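Local structure of capsid polyprotein (Turkey astrovirus 2, 3TS3) at residues 142-154 / 185-199. The protein probably self-assembles, as the full-length polyprotein, into an icosahedral astrovirus capsid, of which this chain is the projection domain forming the dimeric surface spike. Sequence-based numbering, arbitrary orientation.
Sequences PVISMGDTNGRRA and LYFWNWSYSDTKQQF
Arg153 lays its guanidinium flat on the indole of Trp190, the planes only 9° apart and the centres 3.7 Å apart, so a partly exposed cation rests on a broad, electron-rich face. The arginine chain bends at chi2 (100°), which turns NE and NH2 side-on to Ser145; both nitrogens grip the hydroxyl OG in the guanidinium plane, NE at 2.9 Å, and a water joins NH2 to Tyr192 O. That hydroxyl in turn donates to Trp190 O (2.8 Å from OG), and a small serine suits this tight junction. Tyr192 OH accepts from Ser145 N and is also hydrogen-bonded to Ala116 O. The indole is fixed from its other sides too: Phe199 CB covers the opposite face, and NE1 gives a nearly straight bond to Asp194 O, 2.9 Å away, in the ring plane.

Gly147, without a side chain, lets the indole edge of Trp190 close on its CA, with the Phe199 ring also packed close by, and pairs with Trp188 through two bonds, Trp188 N to Gly147 O being 2.8 Å. Beyond it, Asp148 CB sits over the Phe187 ring, 4.0 Å from its centroid, while Asp148 OD1 accepts from Asn150 N, an Asx turn, and from Arg152 N on the opposite face of the carboxylate. Gly151 suits the turn's end, its phi being positive (77°). The contact sets the hairpin of strands 142-148 and 153-159, with its type I turn, against strand 187-189 and the following loop and helix start, within the antiparallel main sheet of the spike domain.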
ATOM      1  N   PRO C 142      14.441  17.557  -4.859  1.00  9.94           N
ATOM      2  CA  PRO C 142      13.743  16.667  -5.782  1.00  9.47           C
ATOM      3  C   PRO C 142      12.236  16.713  -5.568  1.00  9.53           C
ATOM      4  O   PRO C 142      11.786  16.743  -4.439  1.00  9.16           O
ATOM      5  CB  PRO C 142      14.275  15.290  -5.392  1.00  9.23           C
ATOM      6  CG  PRO C 142      15.671  15.553  -4.917  1.00  8.78           C
ATOM      7  CD  PRO C 142      15.612  16.908  -4.239  1.00  9.36           C
ATOM      8  N   VAL C 143      11.483  16.744  -6.660  1.00  9.40           N
ATOM      9  CA  VAL C 143      10.038  16.646  -6.601  1.00  9.74           C
ATOM     10  C   VAL C 143       9.540  15.651  -7.644  1.00  9.58           C
ATOM     11  O   VAL C 143      10.064  15.587  -8.746  1.00  9.51           O
ATOM     12  CB  VAL C 143       9.334  18.018  -6.731  1.00 10.10           C
ATOM     13  CG1 VAL C 143       9.659  18.695  -8.044  1.00 11.51           C
ATOM     14  CG2 VAL C 143       7.837  17.862  -6.559  1.00 11.26           C
ATOM     15  N   ILE C 144       8.556  14.850  -7.263  1.00  9.16           N
ATOM     16  CA  ILE C 144       8.006  13.857  -8.171  1.00  9.23           C
ATOM     17  C   ILE C 144       6.487  13.952  -8.248  1.00  8.61           C
ATOM     18  O   ILE C 144       5.816  13.958  -7.237  1.00  8.22           O
ATOM     19  CB  ILE C 144       8.403  12.427  -7.749  1.00  9.37           C
ATOM     20  CG1 ILE C 144       9.925  12.264  -7.768  1.00  9.75           C
ATOM     21  CG2 ILE C 144       7.736  11.393  -8.648  1.00  9.71           C
ATOM     22  CD1 ILE C 144      10.414  10.996  -7.086  1.00 10.76           C
ATOM     23  N   SER C 145       5.964  14.003  -9.466  1.00  8.44           N
ATOM     24  CA  SER C 145       4.527  14.008  -9.703  1.00  8.50           C
ATOM     25  C   SER C 145       3.960  12.613  -9.454  1.00  8.26           C
ATOM     26  O   SER C 145       4.431  11.650 -10.022  1.00  8.85           O
ATOM     27  CB  SER C 145       4.285  14.427 -11.153  1.00  9.12           C
ATOM     28  OG  SER C 145       2.984  14.114 -11.585  1.00  9.58           O
ATOM     29  N   MET C 146       2.940  12.517  -8.607  1.00  8.29           N
ATOM     30  CA  MET C 146       2.320  11.321  -8.140  0.50  7.67           C
ATOM     31  C   MET C 146       0.840  11.488  -8.249  1.00  8.17           C
ATOM     32  O   MET C 146       0.297  12.566  -8.271  1.00  8.32           O
ATOM     33  CB  MET C 146       2.690  11.011  -6.679  0.50  7.46           C
ATOM     34  CG  MET C 146       4.190  10.995  -6.358  0.50  5.32           C
ATOM     35  SD  MET C 146       5.050   9.559  -7.038  0.50  3.34           S
ATOM     36  CE  MET C 146       4.365   8.209  -6.077  0.50  4.26           C
ATOM     37  N   GLY C 147       0.134  10.405  -8.097  1.00  7.88           N
ATOM     38  CA  GLY C 147      -1.302  10.401  -7.935  1.00  7.60           C
ATOM     39  C   GLY C 147      -1.746   9.228  -7.103  1.00  7.36           C
ATOM     40  O   GLY C 147      -1.116   8.173  -7.127  1.00  6.87           O
ATOM     41  N   ASP C 148      -2.838   9.414  -6.376  1.00  7.55           N
ATOM     42  CA  ASP C 148      -3.432   8.325  -5.623  1.00  7.79           C
ATOM     43  C   ASP C 148      -4.297   7.481  -6.554  1.00  8.00           C
ATOM     44  O   ASP C 148      -4.398   7.763  -7.728  1.00  7.84           O
ATOM     45  CB  ASP C 148      -4.157   8.798  -4.356  1.00  7.72           C
ATOM     46  CG  ASP C 148      -5.459   9.506  -4.642  1.00  7.96           C
ATOM     47  OD1 ASP C 148      -5.943   9.418  -5.772  1.00  7.35           O
ATOM     48  OD2 ASP C 148      -5.977  10.138  -3.712  1.00  9.47           O
ATOM     49  N   THR C 149      -4.901   6.437  -6.015  1.00  8.52           N
ATOM     50  CA  THR C 149      -5.650   5.492  -6.823  1.00  8.84           C
ATOM     51  C   THR C 149      -6.947   6.059  -7.379  1.00  9.37           C
ATOM     52  O   THR C 149      -7.584   5.434  -8.199  1.00  9.78           O
ATOM     53  CB  THR C 149      -5.867   4.163  -6.093  1.00  8.60           C
ATOM     54  OG1 THR C 149      -6.253   4.419  -4.743  1.00  9.01           O
ATOM     55  CG2 THR C 149      -4.563   3.363  -6.100  1.00  9.67           C
ATOM     56  N   ASN C 150      -7.322   7.248  -6.918  1.00  9.37           N
ATOM     57  CA  ASN C 150      -8.489   7.950  -7.447  1.00  9.49           C
ATOM     58  C   ASN C 150      -8.108   8.978  -8.497  1.00  9.37           C
ATOM     59  O   ASN C 150      -8.964   9.682  -9.007  1.00  9.98           O
ATOM     60  CB  ASN C 150      -9.262   8.656  -6.336  1.00  9.22           C
ATOM     61  CG  ASN C 150      -9.903   7.699  -5.373  1.00  9.82           C
ATOM     62  OD1 ASN C 150     -10.355   6.632  -5.751  1.00 11.38           O
ATOM     63  ND2 ASN C 150      -9.946   8.090  -4.111  1.00 11.45           N
ATOM     64  N   GLY C 151      -6.823   9.062  -8.822  1.00  8.77           N
ATOM     65  CA  GLY C 151      -6.364  10.078  -9.752  1.00  8.62           C
ATOM     66  C   GLY C 151      -6.254  11.482  -9.174  1.00  8.15           C
ATOM     67  O   GLY C 151      -6.334  12.458  -9.894  1.00  8.54           O
ATOM     68  N   ARG C 152      -6.053  11.575  -7.866  1.00  8.40           N
ATOM     69  CA  ARG C 152      -5.887  12.869  -7.221  1.00  8.37           C
ATOM     70  C   ARG C 152      -4.399  13.161  -7.179  1.00  8.63           C
ATOM     71  O   ARG C 152      -3.645  12.490  -6.488  1.00  8.79           O
ATOM     72  CB  ARG C 152      -6.444  12.828  -5.805  1.00  8.08           C
ATOM     73  CG  ARG C 152      -6.573  14.191  -5.157  1.00  8.34           C
ATOM     74  CD  ARG C 152      -7.082  14.080  -3.740  1.00  8.41           C
ATOM     75  NE  ARG C 152      -7.443  15.382  -3.188  1.00  8.81           N
ATOM     76  CZ  ARG C 152      -8.633  15.951  -3.316  1.00  9.06           C
ATOM     77  NH1 ARG C 152      -9.606  15.351  -3.986  1.00 10.50           N
ATOM     78  NH2 ARG C 152      -8.843  17.137  -2.774  1.00 10.13           N
ATOM     79  N   ARG C 153      -3.998  14.172  -7.939  1.00  8.49           N
ATOM     80  CA  ARG C 153      -2.601  14.535  -8.099  1.00  8.88           C
ATOM     81  C   ARG C 153      -1.984  14.986  -6.784  1.00  8.42           C
ATOM     82  O   ARG C 153      -2.622  15.643  -5.970  1.00  8.54           O
ATOM     83  CB  ARG C 153      -2.453  15.640  -9.149  1.00  9.51           C
ATOM     84  CG  ARG C 153      -1.031  15.864  -9.676  1.00 11.95           C
ATOM     85  CD  ARG C 153      -0.887  15.193 -11.007  1.00 12.78           C
ATOM     86  NE  ARG C 153       0.389  15.380 -11.696  1.00 11.41           N
ATOM     87  CZ  ARG C 153       0.525  16.047 -12.834  1.00 11.51           C
ATOM     88  NH1 ARG C 153      -0.521  16.638 -13.392  1.00 12.60           N
ATOM     89  NH2 ARG C 153       1.709  16.117 -13.418  1.00 11.39           N
ATOM     90  N   ALA C 154      -0.716  14.620  -6.617  1.00  7.86           N
ATOM     91  CA  ALA C 154       0.050  14.859  -5.400  1.00  8.46           C
ATOM     92  C   ALA C 154       1.535  14.974  -5.727  1.00  8.04           C
ATOM     93  O   ALA C 154       1.937  14.789  -6.855  1.00  8.22           O
ATOM     94  CB  ALA C 154      -0.178  13.739  -4.403  1.00  8.51           C
ATOM     95  N   LEU C 185      -4.100   5.848   0.862  1.00  7.98           N
ATOM     96  CA  LEU C 185      -4.185   5.165  -0.417  1.00  7.70           C
ATOM     97  C   LEU C 185      -2.778   5.006  -0.969  1.00  7.29           C
ATOM     98  O   LEU C 185      -1.865   5.679  -0.542  1.00  7.34           O
ATOM     99  CB  LEU C 185      -4.994   5.996  -1.411  1.00  8.42           C
ATOM    100  CG  LEU C 185      -6.429   6.346  -1.026  1.00  7.64           C
ATOM    101  CD1 LEU C 185      -7.059   7.212  -2.104  1.00  8.71           C
ATOM    102  CD2 LEU C 185      -7.241   5.103  -0.798  1.00  9.31           C
ATOM    103  N   TYR C 186      -2.623   4.088  -1.911  1.00  6.80           N
ATOM    104  CA  TYR C 186      -1.363   3.917  -2.609  1.00  6.66           C
ATOM    105  C   TYR C 186      -1.160   5.134  -3.499  1.00  6.61           C
ATOM    106  O   TYR C 186      -2.116   5.700  -3.995  1.00  6.68           O
ATOM    107  CB  TYR C 186      -1.394   2.686  -3.518  1.00  6.55           C
ATOM    108  CG  TYR C 186      -1.252   1.334  -2.851  1.00  5.94           C
ATOM    109  CD1 TYR C 186      -0.031   0.883  -2.384  1.00  7.56           C
ATOM    110  CD2 TYR C 186      -2.337   0.495  -2.738  1.00  7.08           C
ATOM    111  CE1 TYR C 186       0.084  -0.366  -1.804  1.00  7.49           C
ATOM    112  CE2 TYR C 186      -2.232  -0.738  -2.161  1.00  7.23           C
ATOM    113  CZ  TYR C 186      -1.024  -1.172  -1.706  1.00  6.63           C
ATOM    114  OH  TYR C 186      -0.949  -2.417  -1.140  1.00  7.09           O
ATOM    115  N   PHE C 187       0.089   5.501  -3.717  1.00  6.54           N
ATOM    116  CA  PHE C 187       0.434   6.576  -4.627  1.00  6.91           C
ATOM    117  C   PHE C 187       1.323   5.996  -5.707  1.00  7.30           C
ATOM    118  O   PHE C 187       2.192   5.198  -5.418  1.00  7.48           O
ATOM    119  CB  PHE C 187       1.135   7.728  -3.901  1.00  7.23           C
ATOM    120  CG  PHE C 187       0.193   8.626  -3.157  1.00  7.26           C
ATOM    121  CD1 PHE C 187      -0.287   8.273  -1.920  1.00  8.30           C
ATOM    122  CD2 PHE C 187      -0.224   9.814  -3.712  1.00  7.83           C
ATOM    123  CE1 PHE C 187      -1.152   9.095  -1.251  1.00  9.40           C
ATOM    124  CE2 PHE C 187      -1.093  10.628  -3.046  1.00  8.65           C
ATOM    125  CZ  PHE C 187      -1.551  10.278  -1.817  1.00  9.64           C
ATOM    126  N   TRP C 188       1.078   6.398  -6.946  1.00  6.81           N
ATOM    127  CA  TRP C 188       1.840   5.923  -8.090  1.00  6.55           C
ATOM    128  C   TRP C 188       2.384   7.111  -8.889  1.00  6.76           C
ATOM    129  O   TRP C 188       1.772   8.165  -8.920  1.00  6.99           O
ATOM    130  CB  TRP C 188       0.945   5.071  -8.992  1.00  6.81           C
ATOM    131  CG  TRP C 188       0.527   3.741  -8.422  1.00  6.68           C
ATOM    132  CD1 TRP C 188      -0.502   3.504  -7.558  1.00  6.91           C
ATOM    133  CD2 TRP C 188       1.104   2.469  -8.718  1.00  6.79           C
ATOM    134  NE1 TRP C 188      -0.589   2.162  -7.287  1.00  7.64           N
ATOM    135  CE2 TRP C 188       0.381   1.506  -7.994  1.00  6.62           C
ATOM    136  CE3 TRP C 188       2.158   2.051  -9.527  1.00  7.51           C
ATOM    137  CZ2 TRP C 188       0.687   0.162  -8.044  1.00  6.73           C
ATOM    138  CZ3 TRP C 188       2.452   0.718  -9.581  1.00  7.91           C
ATOM    139  CH2 TRP C 188       1.724  -0.212  -8.842  1.00  7.38           C
ATOM    140  N   ASN C 189       3.537   6.948  -9.528  1.00  7.08           N
ATOM    141  CA  ASN C 189       4.082   8.062 -10.294  1.00  7.83           C
ATOM    142  C   ASN C 189       3.189   8.440 -11.477  1.00  7.87           C
ATOM    143  O   ASN C 189       2.587   7.598 -12.116  1.00  7.95           O
ATOM    144  CB  ASN C 189       5.534   7.823 -10.719  1.00  7.98           C
ATOM    145  CG  ASN C 189       5.650   6.929 -11.928  1.00  8.76           C
ATOM    146  OD1 ASN C 189       5.413   5.742 -11.851  1.00  8.18           O
ATOM    147  ND2 ASN C 189       6.041   7.506 -13.048  1.00 10.03           N
ATOM    148  N   TRP C 190       3.078   9.734 -11.719  1.00  8.49           N
ATOM    149  CA  TRP C 190       2.186  10.262 -12.734  1.00  9.13           C
ATOM    150  C   TRP C 190       3.027  11.051 -13.728  1.00  9.84           C
ATOM    151  O   TRP C 190       3.632  12.052 -13.380  1.00 10.21           O
ATOM    152  CB  TRP C 190       1.180  11.150 -11.998  1.00  8.88           C
ATOM    153  CG  TRP C 190       0.160  11.907 -12.788  1.00  8.42           C
ATOM    154  CD1 TRP C 190       0.314  12.485 -14.007  1.00  9.51           C
ATOM    155  CD2 TRP C 190      -1.170  12.222 -12.359  1.00  8.26           C
ATOM    156  NE1 TRP C 190      -0.845  13.117 -14.380  1.00  8.91           N
ATOM    157  CE2 TRP C 190      -1.770  12.976 -13.382  1.00  8.24           C
ATOM    158  CE3 TRP C 190      -1.910  11.933 -11.214  1.00  7.90           C
ATOM    159  CZ2 TRP C 190      -3.074  13.439 -13.294  1.00  8.75           C
ATOM    160  CZ3 TRP C 190      -3.206  12.393 -11.130  1.00  8.60           C
ATOM    161  CH2 TRP C 190      -3.772  13.142 -12.160  1.00  9.73           C
ATOM    162  N   SER C 191       3.044  10.587 -14.969  1.00 10.69           N
ATOM    163  CA  SER C 191       3.855  11.193 -16.018  1.00 11.50           C
ATOM    164  C   SER C 191       3.466  12.645 -16.265  1.00 11.52           C
ATOM    165  O   SER C 191       2.305  12.985 -16.259  1.00 11.16           O
ATOM    166  CB  SER C 191       3.685  10.398 -17.312  1.00 12.00           C
ATOM    167  OG  SER C 191       4.204  11.114 -18.408  1.00 15.04           O
ATOM    168  N   TYR C 192       4.462  13.481 -16.520  1.00 12.23           N
ATOM    169  CA  TYR C 192       4.230  14.909 -16.720  1.00 13.35           C
ATOM    170  C   TYR C 192       3.368  15.204 -17.950  1.00 14.49           C
ATOM    171  O   TYR C 192       2.771  16.254 -18.045  1.00 14.70           O
ATOM    172  CB  TYR C 192       5.547  15.703 -16.690  1.00 13.13           C
ATOM    173  CG  TYR C 192       6.220  15.597 -15.340  1.00 13.45           C
ATOM    174  CD1 TYR C 192       5.835  16.407 -14.284  1.00 13.17           C
ATOM    175  CD2 TYR C 192       7.202  14.652 -15.109  1.00 13.27           C
ATOM    176  CE1 TYR C 192       6.419  16.285 -13.044  1.00 13.58           C
ATOM    177  CE2 TYR C 192       7.789  14.526 -13.879  1.00 13.02           C
ATOM    178  CZ  TYR C 192       7.399  15.342 -12.852  1.00 12.92           C
ATOM    179  OH  TYR C 192       7.989  15.212 -11.626  1.00 14.27           O
ATOM    180  N   SER C 193       3.296  14.258 -18.875  1.00 15.57           N
ATOM    181  CA  SER C 193       2.480  14.435 -20.071  1.00 16.52           C
ATOM    182  C   SER C 193       1.056  13.872 -19.973  1.00 16.48           C
ATOM    183  O   SER C 193       0.293  13.953 -20.923  1.00 17.31           O
ATOM    184  CB  SER C 193       3.197  13.856 -21.287  1.00 16.87           C
ATOM    185  OG  SER C 193       3.719  12.582 -20.996  1.00 19.63           O
ATOM    186  N   ASP C 194       0.702  13.306 -18.824  1.00 15.62           N
ATOM    187  CA  ASP C 194      -0.604  12.679 -18.646  1.00 15.08           C
ATOM    188  C   ASP C 194      -1.626  13.579 -17.971  1.00 14.40           C
ATOM    189  O   ASP C 194      -1.339  14.234 -16.981  1.00 13.84           O
ATOM    190  CB  ASP C 194      -0.498  11.405 -17.792  1.00 14.95           C
ATOM    191  CG  ASP C 194      -0.120  10.180 -18.590  1.00 16.64           C
ATOM    192  OD1 ASP C 194       0.096  10.302 -19.800  1.00 17.53           O
ATOM    193  OD2 ASP C 194      -0.050   9.090 -17.988  1.00 16.71           O
ATOM    194  N   THR C 195      -2.834  13.568 -18.516  1.00 14.03           N
ATOM    195  CA  THR C 195      -3.987  14.189 -17.906  1.00 13.82           C
ATOM    196  C   THR C 195      -4.452  13.202 -16.849  1.00 13.36           C
ATOM    197  O   THR C 195      -3.923  12.108 -16.760  1.00 13.10           O
ATOM    198  CB  THR C 195      -5.135  14.371 -18.899  1.00 14.01           C
ATOM    199  OG1 THR C 195      -5.562  13.089 -19.358  1.00 14.69           O
ATOM    200  CG2 THR C 195      -4.702  15.208 -20.081  1.00 14.10           C
ATOM    201  N   LYS C 196      -5.438  13.585 -16.054  1.00 13.19           N
ATOM    202  CA  LYS C 196      -5.939  12.691 -15.025  1.00 13.06           C
ATOM    203  C   LYS C 196      -6.527  11.432 -15.648  1.00 13.20           C
ATOM    204  O   LYS C 196      -6.328  10.344 -15.150  1.00 12.36           O
ATOM    205  CB  LYS C 196      -6.986  13.397 -14.166  1.00 12.95           C
ATOM    206  CG  LYS C 196      -7.702  12.504 -13.170  1.00 14.17           C
ATOM    207  CD  LYS C 196      -8.732  13.299 -12.390  1.00 15.28           C
ATOM    208  CE  LYS C 196      -9.513  12.415 -11.448  1.00 16.20           C
ATOM    209  NZ  LYS C 196     -10.485  13.208 -10.677  1.00 18.53           N
ATOM    210  N   GLN C 197      -7.266  11.583 -16.737  1.00 13.23           N
ATOM    211  CA  GLN C 197      -7.851  10.419 -17.377  1.00 13.86           C
ATOM    212  C   GLN C 197      -6.774   9.487 -17.913  1.00 12.99           C
ATOM    213  O   GLN C 197      -6.901   8.284 -17.827  1.00 12.82           O
ATOM    214  CB  GLN C 197      -8.828  10.810 -18.488  1.00 14.49           C
ATOM    215  CG  GLN C 197      -9.679   9.637 -18.935  1.00 18.14           C
ATOM    216  CD  GLN C 197     -10.341   8.927 -17.762  1.00 22.24           C
ATOM    217  OE1 GLN C 197     -11.014   9.552 -16.941  1.00 24.53           O
ATOM    218  NE2 GLN C 197     -10.140   7.619 -17.672  1.00 24.25           N
ATOM    219  N   GLN C 198      -5.726  10.058 -18.487  1.00 12.65           N
ATOM    220  CA  GLN C 198      -4.615   9.270 -18.986  1.00 12.27           C
ATOM    221  C   GLN C 198      -3.890   8.546 -17.858  1.00 11.79           C
ATOM    222  O   GLN C 198      -3.499   7.403 -18.008  1.00 11.64           O
ATOM    223  CB  GLN C 198      -3.651  10.137 -19.791  1.00 12.82           C
ATOM    224  CG  GLN C 198      -4.271  10.649 -21.084  1.00 14.57           C
ATOM    225  CD  GLN C 198      -3.358  11.601 -21.797  1.00 17.90           C
ATOM    226  OE1 GLN C 198      -2.869  12.554 -21.218  1.00 17.71           O
ATOM    227  NE2 GLN C 198      -3.127  11.349 -23.081  1.00 20.18           N
ATOM    228  N   PHE C 199      -3.724   9.217 -16.730  1.00 11.16           N
ATOM    229  CA  PHE C 199      -3.064   8.574 -15.611  1.00 10.45           C
ATOM    230  C   PHE C 199      -3.862   7.353 -15.158  1.00 10.98           C
ATOM    231  O   PHE C 199      -3.310   6.278 -15.019  1.00 10.33           O
ATOM    232  CB  PHE C 199      -2.940   9.575 -14.449  1.00 10.02           C
ATOM    233  CG  PHE C 199      -2.560   8.949 -13.132  1.00  9.33           C
ATOM    234  CD1 PHE C 199      -1.253   8.628 -12.859  1.00  9.49           C
ATOM    235  CD2 PHE C 199      -3.514   8.699 -12.171  1.00  8.78           C
ATOM    236  CE1 PHE C 199      -0.902   8.065 -11.650  1.00  8.26           C
ATOM    237  CE2 PHE C 199      -3.170   8.127 -10.962  1.00  8.96           C
ATOM    238  CZ  PHE C 199      -1.862   7.814 -10.706  1.00  8.93           C
TER
HETATM  239  O   HOH W   1      -5.088   2.695  -2.843  1.00  9.50           O
HETATM  240  O   HOH W   2       2.337  17.715 -15.817  1.00 17.27           O